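Local coordinates for protein dipeptidase AC. Metallo peptidase. MEROPS family M19 (Rhodobacter sphaeroides, PDB 3LY0) that probably hydrolyses dipeptides as a zinc-dependent metallodipeptidase, and binds a phosphinate mimic of L-Ala-D-Ala at its two-zinc site, at residues A[57-62]-A[85-90]. Sequence-based numbering, arbitrary orientation.
Sequences IYVPSP and PMIRAE. With LY0 ((2R)-3-[(R)-[(1R)-1-aminoethyl](hydroxy)phosphoryl]-2-methylpropanoic acid), chain C.
Tyr58, just after strand 50-57, turns its ring to the bound phosphinate: amino nitrogen N1 of LY0 lies over one face, offset toward the rim, and comes within 3.4 Å of Tyr58 CD2. Methyl C1 of LY0 continues along the same ring, 3.7 Å from Tyr58 CZ, while Pro60 N sits over the rim of the opposite face. An aromatic residue suits this place because its flat ring can border the small alanine-like end of the inhibitor; Tyr58 OH hydrogen-bonds to His65 ND1. Replacing Tyr58 with an alanine would remove ring and hydroxyl together, and would probably leave N1 and C1 of the ligand without this wall and take from His65 ND1 the hydrogen bond it makes with Tyr58 OH.

Val59 points toward residues 85-90. Val59 CG1, anti to the backbone N (chi1 176°), meets Ile87 CD1 at 4.0 Å, a contact between two branched apolar side chains that meet at a slant. Pro60 directs its ring away, onto Leu18 and Leu21 of helix 16-22, and meets Ile87 through its carbonyl: Ile87 CD1 lies 3.9 Å from Pro60 O and 4.0 Å from Ser61 OG. The extended isoleucine (chi2 173°) carries CD1 far enough to touch all three residues. Beyond it, the small polar Ser61 uses OG to join a water at 2.7 Å, and that water donates to Pro85 O at 2.8 Å. Arg168 hydrogen-bonds through NH1 to Ser61 OG and through NH2 to Val59 O, gripping a side chain and a carbonyl of the loop.

Ile87 also touches Ala92 of helix 89-109. The arrangement is that of a TIM-barrel enzyme of the M19 family, in which a loop following a barrel strand lines the ligand pocket and also packs against an outer segment.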
# COMPACT_ATOMS: atom_id res chain seq x y z
N ILE A 57 4.64 4.82 -6.24
CA ILE A 57 5.88 4.96 -6.97
C ILE A 57 6.90 4.13 -6.19
O ILE A 57 7.24 4.47 -5.06
CB ILE A 57 6.32 6.43 -7.01
CG1 ILE A 57 5.31 7.26 -7.82
CG2 ILE A 57 7.74 6.56 -7.55
CD1 ILE A 57 5.45 8.74 -7.62
N TYR A 58 7.36 3.04 -6.79
CA TYR A 58 8.26 2.11 -6.14
C TYR A 58 9.39 1.80 -7.10
O TYR A 58 9.14 1.47 -8.25
CB TYR A 58 7.50 0.84 -5.73
CG TYR A 58 8.27 -0.46 -5.89
CD1 TYR A 58 9.23 -0.85 -4.95
CD2 TYR A 58 8.03 -1.29 -6.96
CE1 TYR A 58 9.93 -2.03 -5.11
CE2 TYR A 58 8.71 -2.48 -7.12
CZ TYR A 58 9.67 -2.84 -6.20
OH TYR A 58 10.34 -4.04 -6.37
N VAL A 59 10.63 1.93 -6.64
CA VAL A 59 11.80 1.74 -7.48
C VAL A 59 12.31 0.31 -7.34
O VAL A 59 12.76 -0.09 -6.27
CB VAL A 59 12.93 2.74 -7.10
CG1 VAL A 59 14.19 2.47 -7.92
CG2 VAL A 59 12.46 4.16 -7.27
N PRO A 60 12.22 -0.49 -8.42
CA PRO A 60 12.68 -1.88 -8.31
C PRO A 60 14.20 -2.02 -8.25
O PRO A 60 14.92 -1.22 -8.85
CB PRO A 60 12.18 -2.53 -9.61
CG PRO A 60 11.12 -1.59 -10.14
CD PRO A 60 11.53 -0.23 -9.70
N SER A 61 14.66 -3.04 -7.53
CA SER A 61 16.07 -3.42 -7.52
C SER A 61 16.38 -4.25 -8.77
O SER A 61 15.47 -4.76 -9.42
CB SER A 61 16.37 -4.26 -6.28
OG SER A 61 16.45 -3.45 -5.12
N PRO A 62 17.68 -4.39 -9.09
CA PRO A 62 18.08 -5.15 -10.29
C PRO A 62 17.51 -6.57 -10.30
O PRO A 62 17.07 -7.05 -11.35
CB PRO A 62 19.61 -5.17 -10.20
CG PRO A 62 19.94 -3.91 -9.46
CD PRO A 62 18.84 -3.78 -8.43
N PRO A 85 20.82 -4.31 -2.10
CA PRO A 85 21.64 -3.15 -1.74
C PRO A 85 20.83 -1.85 -1.79
O PRO A 85 19.83 -1.76 -2.50
CB PRO A 85 22.72 -3.12 -2.83
CG PRO A 85 22.60 -4.38 -3.58
CD PRO A 85 21.22 -4.93 -3.37
N MET A 86 21.29 -0.85 -1.04
CA MET A 86 20.69 0.47 -1.04
C MET A 86 20.77 1.10 -2.44
O MET A 86 21.77 0.96 -3.13
CB MET A 86 21.39 1.36 0.01
CG MET A 86 20.76 2.75 0.24
SD MET A 86 21.54 3.69 1.59
CE MET A 86 23.04 2.72 1.78
N ILE A 87 19.69 1.77 -2.84
CA ILE A 87 19.69 2.57 -4.06
C ILE A 87 19.73 4.03 -3.64
O ILE A 87 18.95 4.46 -2.79
CB ILE A 87 18.43 2.30 -4.91
CG1 ILE A 87 18.35 0.82 -5.31
CG2 ILE A 87 18.41 3.18 -6.16
CD1 ILE A 87 17.05 0.45 -5.99
N ARG A 88 20.68 4.79 -4.19
CA ARG A 88 20.83 6.19 -3.81
C ARG A 88 19.99 7.09 -4.71
O ARG A 88 19.52 6.66 -5.76
CB ARG A 88 22.30 6.62 -3.84
CG ARG A 88 23.18 5.82 -2.88
CD ARG A 88 22.65 5.85 -1.45
NE ARG A 88 22.89 7.14 -0.81
CZ ARG A 88 24.01 7.46 -0.17
NH1 ARG A 88 24.15 8.66 0.39
NH2 ARG A 88 25.00 6.57 -0.08
N ALA A 89 19.82 8.34 -4.29
CA ALA A 89 18.96 9.28 -4.99
C ALA A 89 19.29 9.47 -6.48
O ALA A 89 18.39 9.52 -7.32
CB ALA A 89 18.91 10.64 -4.26
N GLU A 90 20.57 9.57 -6.81
CA GLU A 90 20.97 9.76 -8.20
C GLU A 90 20.39 8.69 -9.14
O GLU A 90 20.00 8.99 -10.27
CB GLU A 90 22.49 9.81 -8.31
CG GLU A 90 23.03 10.04 -9.71
CD GLU A 90 24.55 10.03 -9.74
OE1 GLU A 90 25.16 11.12 -9.78
OE2 GLU A 90 25.14 8.92 -9.70
P LY0 C . 5.03 -4.57 -2.96
C1 LY0 C . 6.95 -5.00 -4.94
N1 LY0 C . 5.82 -2.80 -4.82
C2 LY0 C . 5.68 -4.23 -4.63
C4 LY0 C . 4.47 -6.31 -2.84
C5 LY0 C . 4.95 -7.06 -1.63
C6 LY0 C . 4.78 -6.28 -0.35
C7 LY0 C . 4.50 -8.49 -1.55
O31 LY0 C . 3.89 -3.59 -2.77
O32 LY0 C . 6.14 -4.24 -1.91
O61 LY0 C . 5.43 -6.70 0.77
O62 LY0 C . 4.10 -5.24 -0.30
O HOH W 1 19.06 -2.72 -4.98